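Local atomic coordinates of uncharacterized protein (Xanthomonas campestris pv. vesicatoria, PDB entry 4FC9), a protein that is a type III effector secreted into plant host cells, whose all-helical, bilobal C-terminal domain, the part held here, probably acts as an E3 ubiquitin ligase. Residues A25-L30 with I168-P173; D50-P55 with S62-K67; L133-V136 with F142-H145. One frame throughout, in Å; residues are numbered along the deposited sequence.

In the fold
All three contacts lie in the all-helical C-terminal domain and involve loops. Interaction 1 ties the segment leading into helix 32-49 to the end of helix 152-171, whereas interactions 2 and 3 close short loops between successive helices. Interactions 1 and 3 lie at the surface; interaction 2 is partly buried. Helix 152-171 is common ground: 168-173 ends it, Y63 packs on its first turn and Y144 touches it. One hydrogen bond from a histidine to a carboxylate carries interaction 1. Both others use a ring and water: interaction 2 with a weak backbone bond and three water bridges, interaction 3 with a straight backbone bond and apolar packing. About 32 Å separates the centres of interactions 1 and 2.

Interaction 1: residues A25-L30 with I168-P173; sequences ASELLL and IVHAHP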
loop_
_atom_site.group_PDB
_atom_site.type_symbol
_atom_site.label_atom_id
_atom_site.label_comp_id
_atom_site.label_asym_id
_atom_site.label_seq_id
_atom_site.Cartn_x
_atom_site.Cartn_y
_atom_site.Cartn_z
ATOM N N ALA A 25 -2.658 5.027 -15.286
ATOM C CA ALA A 25 -1.291 5.521 -15.196
ATOM C C ALA A 25 -0.324 4.347 -15.063
ATOM O O ALA A 25 -0.635 3.354 -14.406
ATOM C CB ALA A 25 -1.149 6.471 -14.015
ATOM N N SER A 26 0.844 4.455 -15.686
ATOM C CA SER A 26 1.808 3.362 -15.649
ATOM C C SER A 26 3.266 3.816 -15.687
ATOM O O SER A 26 3.589 4.881 -16.207
ATOM C CB SER A 26 1.546 2.390 -16.798
ATOM O OG SER A 26 2.575 1.423 -16.873
ATOM N N GLU A 27 4.138 2.996 -15.113
ATOM C CA GLU A 27 5.574 3.171 -15.266
ATOM C C GLU A 27 6.019 2.298 -16.424
ATOM O O GLU A 27 6.053 1.072 -16.315
ATOM C CB GLU A 27 6.316 2.770 -13.993
ATOM C CG GLU A 27 6.217 3.773 -12.856
ATOM C CD GLU A 27 7.120 4.984 -13.041
ATOM O OE1 GLU A 27 7.877 5.032 -14.035
ATOM O OE2 GLU A 27 7.073 5.891 -12.178
ATOM N N LEU A 28 6.354 2.938 -17.534
ATOM C CA LEU A 28 6.602 2.229 -18.779
ATOM C C LEU A 28 7.738 1.219 -18.696
ATOM O O LEU A 28 7.678 0.166 -19.331
ATOM C CB LEU A 28 6.843 3.225 -19.909
ATOM C CG LEU A 28 5.631 4.111 -20.197
ATOM C CD1 LEU A 28 5.895 4.989 -21.395
ATOM C CD2 LEU A 28 4.385 3.262 -20.408
ATOM N N LEU A 29 8.767 1.525 -17.915
ATOM C CA LEU A 29 9.900 0.614 -17.799
ATOM C C LEU A 29 10.113 0.105 -16.386
ATOM O O LEU A 29 9.916 0.830 -15.414
ATOM C CB LEU A 29 11.187 1.263 -18.312
ATOM C CG LEU A 29 11.327 1.418 -19.825
ATOM C CD1 LEU A 29 12.630 2.117 -20.152
ATOM C CD2 LEU A 29 11.250 0.063 -20.515
ATOM N N LEU A 30 10.511 -1.155 -16.282
ATOM C CA LEU A 30 10.929 -1.690 -15.003
ATOM C C LEU A 30 12.374 -1.267 -14.764
ATOM O O LEU A 30 13.313 -1.979 -15.113
ATOM C CB LEU A 30 10.790 -3.209 -14.975
ATOM C CG LEU A 30 10.989 -3.889 -13.619
ATOM C CD1 LEU A 30 10.030 -3.334 -12.573
ATOM C CD2 LEU A 30 10.808 -5.389 -13.763
ATOM N N ILE A 168 4.664 6.214 -5.462
ATOM C CA ILE A 168 4.353 7.631 -5.625
ATOM C C ILE A 168 5.628 8.461 -5.764
ATOM O O ILE A 168 5.730 9.308 -6.651
ATOM C CB ILE A 168 3.495 8.159 -4.451
ATOM C CG1 ILE A 168 2.071 7.611 -4.552
ATOM C CG2 ILE A 168 3.475 9.675 -4.438
ATOM C CD1 ILE A 168 1.227 7.839 -3.315
ATOM N N VAL A 169 6.606 8.197 -4.900
ATOM C CA VAL A 169 7.867 8.936 -4.908
ATOM C C VAL A 169 8.727 8.613 -6.129
ATOM O O VAL A 169 9.456 9.464 -6.632
ATOM C CB VAL A 169 8.661 8.690 -3.608
ATOM C CG1 VAL A 169 10.050 9.309 -3.681
ATOM C CG2 VAL A 169 7.890 9.245 -2.424
ATOM N N HIS A 170 8.630 7.386 -6.621
ATOM C CA HIS A 170 9.351 7.038 -7.833
ATOM C C HIS A 170 8.808 7.833 -9.011
ATOM O O HIS A 170 9.564 8.341 -9.843
ATOM C CB HIS A 170 9.241 5.548 -8.135
ATOM C CG HIS A 170 10.088 5.121 -9.289
ATOM N ND1 HIS A 170 9.635 5.133 -10.588
ATOM C CD2 HIS A 170 11.379 4.711 -9.342
ATOM C CE1 HIS A 170 10.604 4.734 -11.394
ATOM N NE2 HIS A 170 11.672 4.468 -10.660
ATOM N N ALA A 171 7.486 7.941 -9.068
ATOM C CA ALA A 171 6.817 8.682 -10.122
ATOM C C ALA A 171 7.013 10.185 -9.957
ATOM O O ALA A 171 7.166 10.904 -10.940
ATOM C CB ALA A 171 5.338 8.333 -10.157
ATOM N N HIS A 172 7.008 10.656 -8.714
ATOM C CA HIS A 172 7.203 12.078 -8.434
ATOM C C HIS A 172 8.240 12.280 -7.343
ATOM O O HIS A 172 7.890 12.456 -6.179
ATOM C CB HIS A 172 5.888 12.723 -8.004
ATOM C CG HIS A 172 4.736 12.381 -8.893
ATOM N ND1 HIS A 172 3.891 11.322 -8.639
ATOM C CD2 HIS A 172 4.301 12.943 -10.044
ATOM C CE1 HIS A 172 2.977 11.253 -9.590
ATOM N NE2 HIS A 172 3.205 12.224 -10.456
ATOM N N PRO A 173 9.525 12.258 -7.721
ATOM C CA PRO A 173 10.645 12.311 -6.775
ATOM C C PRO A 173 10.586 13.484 -5.788
ATOM O O PRO A 173 11.045 13.342 -4.657
ATOM C CB PRO A 173 11.861 12.415 -7.697
ATOM C CG PRO A 173 11.431 11.702 -8.932
ATOM C CD PRO A 173 9.991 12.090 -9.108
#
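E27 and H170 reach each other through their torsions: CG of E27 stands anti to its carbonyl carbon (chi1 -75°) and the chain folds over at chi2, while H170 turns its ring toward the loop with CG anti to the backbone N (chi1 -174°). The result is a His-carboxylate hydrogen bond between the loop that precedes helix 32-49 and the last turn of helix 152-171. H170 ND1 donates to E27 OE2 over 3.1 Å. The acceptor lies practically in the imidazole plane, so the N-H is well aimed. Seen from the glutamate, however, the donor comes from above the carboxylate plane, and the two flat groups are steeply inclined to each other, with 74° between their planes. On the other side of the ring, NE2 makes a weak hydrogen bond to T31 OG1, and H170 also touches A33 and L34 of helix 32-49. Beside the bond, the same carboxylate oxygen brushes the helix: E27 OE2 lies 3.5 Å from A171 CA and 3.6 Å from A171 CB.

Interaction 2: residues D50-P55 with S62-K67; sequences DEERNP and SYLPGK
The Y63 ring carries the carbonyl oxygen of E52 over one face and has the backbone N of N54 and R53 O at its edge, near the ring plane. Two loop segments between helices 32-49 and 79-88 meet here in a single beta bridge, R53 with S62, their CA atoms 4.2 Å apart. Y63 CE2 approaches E52 C to 3.3 Å, so the ring lies against the peptide that follows E52. Its chi1 of 58° puts CG between the backbone N and the carbonyl carbon, turning the ring toward 50-55. The carboxylate of E52 stands nearly perpendicular to the ring, 84° between planes. Its OE2 and the phenol OH of Y63 share a water, 2.8 Å from each, which donates to both; the phenol also bonds to V48 O of helix 32-49. The ring rests on V152 and L155 of helix 152-171. L64 crosses the E52 chain at a slant, CD1 near OE1 and CD2 near OE2. Y63 N reaches E52 O by a weak bond, 3.5 Å; a second water donates to E52 O and bonds S62 OG, and a third links N54 ND2 to S62 O. N54 OD1 accepts from F56 N. The R53 side chain starts away from 62-67, NE bonding A60 O and NH2 bonding G59 O. S62 OG forms an ST turn by accepting from L64 N at 3.0 Å.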
loop_
_atom_site.group_PDB
_atom_site.type_symbol
_atom_site.label_atom_id
_atom_site.label_comp_id
_atom_site.label_asym_id
_atom_site.label_seq_id
_atom_site.Cartn_x
_atom_site.Cartn_y
_atom_site.Cartn_z
ATOM N N ASP A 50 5.025 -14.905 6.405
ATOM C CA ASP A 50 5.798 -16.125 6.611
ATOM C C ASP A 50 6.461 -16.134 7.988
ATOM O O ASP A 50 6.225 -17.033 8.797
ATOM C CB ASP A 50 6.873 -16.263 5.529
ATOM C CG ASP A 50 6.763 -17.547 4.752
ATOM O OD1 ASP A 50 7.212 -18.593 5.265
ATOM O OD2 ASP A 50 6.246 -17.506 3.618
ATOM N N GLU A 51 7.288 -15.126 8.251
ATOM C CA GLU A 51 8.087 -15.084 9.469
ATOM C C GLU A 51 7.292 -14.640 10.687
ATOM O O GLU A 51 7.731 -14.825 11.817
ATOM C CB GLU A 51 9.269 -14.142 9.279
ATOM C CG GLU A 51 10.030 -14.374 7.996
ATOM C CD GLU A 51 10.806 -15.668 8.005
ATOM O OE1 GLU A 51 11.280 -16.065 9.090
ATOM O OE2 GLU A 51 10.937 -16.290 6.928
ATOM N N GLU A 52 6.130 -14.042 10.443
ATOM C CA GLU A 52 5.297 -13.475 11.498
ATOM C C GLU A 52 6.074 -12.456 12.324
ATOM O O GLU A 52 6.009 -12.433 13.552
ATOM C CB GLU A 52 4.679 -14.577 12.360
ATOM C CG GLU A 52 3.721 -15.453 11.574
ATOM C CD GLU A 52 3.157 -16.597 12.383
ATOM O OE1 GLU A 52 3.914 -17.542 12.696
ATOM O OE2 GLU A 52 1.954 -16.557 12.698
ATOM N N ARG A 53 6.807 -11.608 11.612
ATOM C CA ARG A 53 7.624 -10.567 12.215
ATOM C C ARG A 53 7.298 -9.187 11.638
ATOM O O ARG A 53 6.705 -9.068 10.566
ATOM C CB ARG A 53 9.113 -10.898 12.055
ATOM C CG ARG A 53 9.543 -12.121 12.860
ATOM C CD ARG A 53 10.905 -12.644 12.440
ATOM N NE ARG A 53 11.987 -11.708 12.740
ATOM C CZ ARG A 53 13.280 -12.010 12.647
ATOM N NH1 ARG A 53 13.657 -13.223 12.267
ATOM N NH2 ARG A 53 14.199 -11.101 12.937
ATOM N N ASN A 54 7.697 -8.158 12.376
ATOM C CA ASN A 54 7.356 -6.770 12.107
ATOM C C ASN A 54 8.542 -6.042 11.463
ATOM O O ASN A 54 9.491 -5.675 12.154
ATOM C CB ASN A 54 6.995 -6.109 13.445
ATOM C CG ASN A 54 6.431 -4.707 13.295
ATOM O OD1 ASN A 54 6.522 -4.083 12.239
ATOM N ND2 ASN A 54 5.851 -4.201 14.375
ATOM N N PRO A 55 8.486 -5.819 10.136
ATOM C CA PRO A 55 9.603 -5.187 9.423
ATOM C C PRO A 55 9.740 -3.694 9.703
ATOM O O PRO A 55 10.659 -3.057 9.189
ATOM C CB PRO A 55 9.240 -5.406 7.951
ATOM C CG PRO A 55 7.758 -5.473 7.943
ATOM C CD PRO A 55 7.387 -6.176 9.223
ATOM N N SER A 62 8.934 -10.209 16.569
ATOM C CA SER A 62 7.660 -10.879 16.356
ATOM C C SER A 62 6.517 -9.929 16.680
ATOM O O SER A 62 6.683 -9.021 17.486
ATOM C CB SER A 62 7.570 -12.118 17.248
ATOM O OG SER A 62 6.325 -12.775 17.089
ATOM N N TYR A 63 5.362 -10.131 16.053
ATOM C CA TYR A 63 4.161 -9.403 16.451
ATOM C C TYR A 63 3.192 -10.324 17.176
ATOM O O TYR A 63 2.121 -9.908 17.596
ATOM C CB TYR A 63 3.477 -8.716 15.261
ATOM C CG TYR A 63 3.065 -9.623 14.121
ATOM C CD1 TYR A 63 1.910 -10.392 14.193
ATOM C CD2 TYR A 63 3.821 -9.689 12.959
ATOM C CE1 TYR A 63 1.531 -11.214 13.145
ATOM C CE2 TYR A 63 3.446 -10.497 11.910
ATOM C CZ TYR A 63 2.304 -11.259 12.006
ATOM O OH TYR A 63 1.938 -12.062 10.954
ATOM N N LEU A 64 3.583 -11.581 17.327
ATOM C CA LEU A 64 2.724 -12.570 17.955
ATOM C C LEU A 64 2.658 -12.380 19.462
ATOM O O LEU A 64 3.684 -12.196 20.106
ATOM C CB LEU A 64 3.232 -13.978 17.641
ATOM C CG LEU A 64 3.259 -14.360 16.160
ATOM C CD1 LEU A 64 3.846 -15.748 15.984
ATOM C CD2 LEU A 64 1.866 -14.281 15.554
ATOM N N PRO A 65 1.441 -12.416 20.024
ATOM C CA PRO A 65 1.273 -12.486 21.475
ATOM C C PRO A 65 2.111 -13.634 22.020
ATOM O O PRO A 65 2.041 -14.739 21.486
ATOM C CB PRO A 65 -0.206 -12.817 21.632
ATOM C CG PRO A 65 -0.842 -12.233 20.439
ATOM C CD PRO A 65 0.150 -12.357 19.319
ATOM N N GLY A 66 2.911 -13.366 23.043
ATOM C CA GLY A 66 3.781 -14.383 23.597
ATOM C C GLY A 66 5.230 -14.225 23.177
ATOM O O GLY A 66 6.128 -14.667 23.881
ATOM N N LYS A 67 5.458 -13.589 22.033
ATOM C CA LYS A 67 6.809 -13.410 21.500
ATOM C C LYS A 67 7.151 -11.931 21.304
ATOM O O LYS A 67 8.314 -11.535 21.350
ATOM C CB LYS A 67 6.950 -14.142 20.164
ATOM C CG LYS A 67 6.679 -15.637 20.224
ATOM C CD LYS A 67 7.831 -16.370 20.880
ATOM C CE LYS A 67 7.718 -17.875 20.694
ATOM N NZ LYS A 67 8.900 -18.589 21.249
HETATM O O HOH W 1 7.159 -14.389 15.048
HETATM O O HOH W 2 0.635 -14.454 11.370
HETATM O O HOH W 3 5.693 -6.189 16.639
#

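Interaction 3: residues L133-V136 with F142-H145; sequences LGIV and FVYH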
loop_
_atom_site.group_PDB
_atom_site.type_symbol
_atom_site.label_atom_id
_atom_site.label_comp_id
_atom_site.label_asym_id
_atom_site.label_seq_id
_atom_site.Cartn_x
_atom_site.Cartn_y
_atom_site.Cartn_z
ATOM N N LEU A 133 -3.402 2.877 4.399
ATOM C CA LEU A 133 -3.897 2.730 5.766
ATOM C C LEU A 133 -5.000 3.714 6.119
ATOM O O LEU A 133 -5.400 3.808 7.273
ATOM C CB LEU A 133 -2.746 2.870 6.768
ATOM C CG LEU A 133 -1.685 1.769 6.786
ATOM C CD1 LEU A 133 -0.485 2.222 7.581
ATOM C CD2 LEU A 133 -2.261 0.489 7.364
ATOM N N GLY A 134 -5.498 4.439 5.129
ATOM C CA GLY A 134 -6.487 5.473 5.383
ATOM C C GLY A 134 -7.877 5.150 4.876
ATOM O O GLY A 134 -8.726 6.036 4.775
ATOM N N ILE A 135 -8.114 3.881 4.563
ATOM C CA ILE A 135 -9.403 3.456 4.037
ATOM C C ILE A 135 -10.468 3.399 5.128
ATOM O O ILE A 135 -10.160 3.260 6.312
ATOM C CB ILE A 135 -9.297 2.089 3.342
ATOM C CG1 ILE A 135 -8.866 1.014 4.341
ATOM C CG2 ILE A 135 -8.317 2.167 2.170
ATOM C CD1 ILE A 135 -8.865 -0.384 3.761
ATOM N N VAL A 136 -11.727 3.514 4.722
ATOM C CA VAL A 136 -12.825 3.559 5.678
ATOM C C VAL A 136 -13.763 2.363 5.543
ATOM O O VAL A 136 -13.841 1.737 4.484
ATOM C CB VAL A 136 -13.617 4.884 5.566
ATOM C CG1 VAL A 136 -12.745 6.054 6.001
ATOM C CG2 VAL A 136 -14.128 5.089 4.146
ATOM N N PHE A 142 -12.401 5.047 9.870
ATOM C CA PHE A 142 -11.097 4.537 9.462
ATOM C C PHE A 142 -10.891 3.124 9.967
ATOM O O PHE A 142 -11.078 2.845 11.149
ATOM C CB PHE A 142 -9.970 5.438 9.963
ATOM C CG PHE A 142 -9.963 6.803 9.337
ATOM C CD1 PHE A 142 -9.828 6.952 7.968
ATOM C CD2 PHE A 142 -10.082 7.940 10.123
ATOM C CE1 PHE A 142 -9.819 8.215 7.390
ATOM C CE2 PHE A 142 -10.070 9.203 9.554
ATOM C CZ PHE A 142 -9.939 9.343 8.189
ATOM N N VAL A 143 -10.511 2.235 9.059
ATOM C CA VAL A 143 -10.269 0.846 9.402
ATOM C C VAL A 143 -9.034 0.739 10.284
ATOM O O VAL A 143 -9.015 -0.018 11.257
ATOM C CB VAL A 143 -10.083 -0.008 8.135
ATOM C CG1 VAL A 143 -9.689 -1.432 8.497
ATOM C CG2 VAL A 143 -11.348 0.010 7.306
ATOM N N TYR A 144 -8.010 1.518 9.949
ATOM C CA TYR A 144 -6.740 1.466 10.661
ATOM C C TYR A 144 -6.460 2.771 11.391
ATOM O O TYR A 144 -6.578 3.852 10.816
ATOM C CB TYR A 144 -5.606 1.163 9.685
ATOM C CG TYR A 144 -5.899 -0.004 8.774
ATOM C CD1 TYR A 144 -5.692 -1.313 9.197
ATOM C CD2 TYR A 144 -6.392 0.201 7.491
ATOM C CE1 TYR A 144 -5.967 -2.386 8.367
ATOM C CE2 TYR A 144 -6.671 -0.864 6.655
ATOM C CZ TYR A 144 -6.456 -2.154 7.098
ATOM O OH TYR A 144 -6.731 -3.217 6.269
ATOM N N HIS A 145 -6.081 2.662 12.658
ATOM C CA HIS A 145 -5.791 3.830 13.484
ATOM C C HIS A 145 -4.702 3.492 14.500
ATOM O O HIS A 145 -4.193 2.372 14.520
ATOM C CB HIS A 145 -7.057 4.293 14.202
ATOM C CG HIS A 145 -7.769 3.194 14.921
ATOM N ND1 HIS A 145 -7.538 2.900 16.245
ATOM C CD2 HIS A 145 -8.690 2.300 14.491
ATOM C CE1 HIS A 145 -8.296 1.882 16.607
ATOM N NE2 HIS A 145 -9.004 1.498 15.561
HETATM O O HOH W 4 -8.115 3.528 8.025
#
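F142 meets V136 in a single beta bridge within the loop between helices 112-129 and 152-171, their CA atoms 4.3 Å apart. Its ring has the carbonyl oxygens of G134 and I135 at the edge, near its plane, and V136 CG1 touches F142 CD1 at 3.6 Å; the same ring forms a cation-pi pair with R89. Next along, V143 N donates to I135 O over 3.0 Å in an almost linear bond (175°) that lies in the carbonyl plane, while CG2 of V143 packs against CG1 of I135. Y144 follows, with its ring between two methyls: CG1 of V143 sits over the centre of one face, and CD2 of L133 lies over the opposite face, offset toward the rim. That second contact is a CH-pi interaction, 4.3 Å from L133 CD2 to the centroid of the Y144 ring. I135 chi1 of 62° sets CG1 between backbone N and carbonyl carbon, bringing CG1 and CD1 each to 3.7 Å from Y144 CE2. L133 continues inward onto M84 and L85 of helix 79-88 and M161 of helix 152-171. Between the two backbones a water accepts from Y144 N at 2.8 Å and hydrogen-bonds L133 O and I135 O.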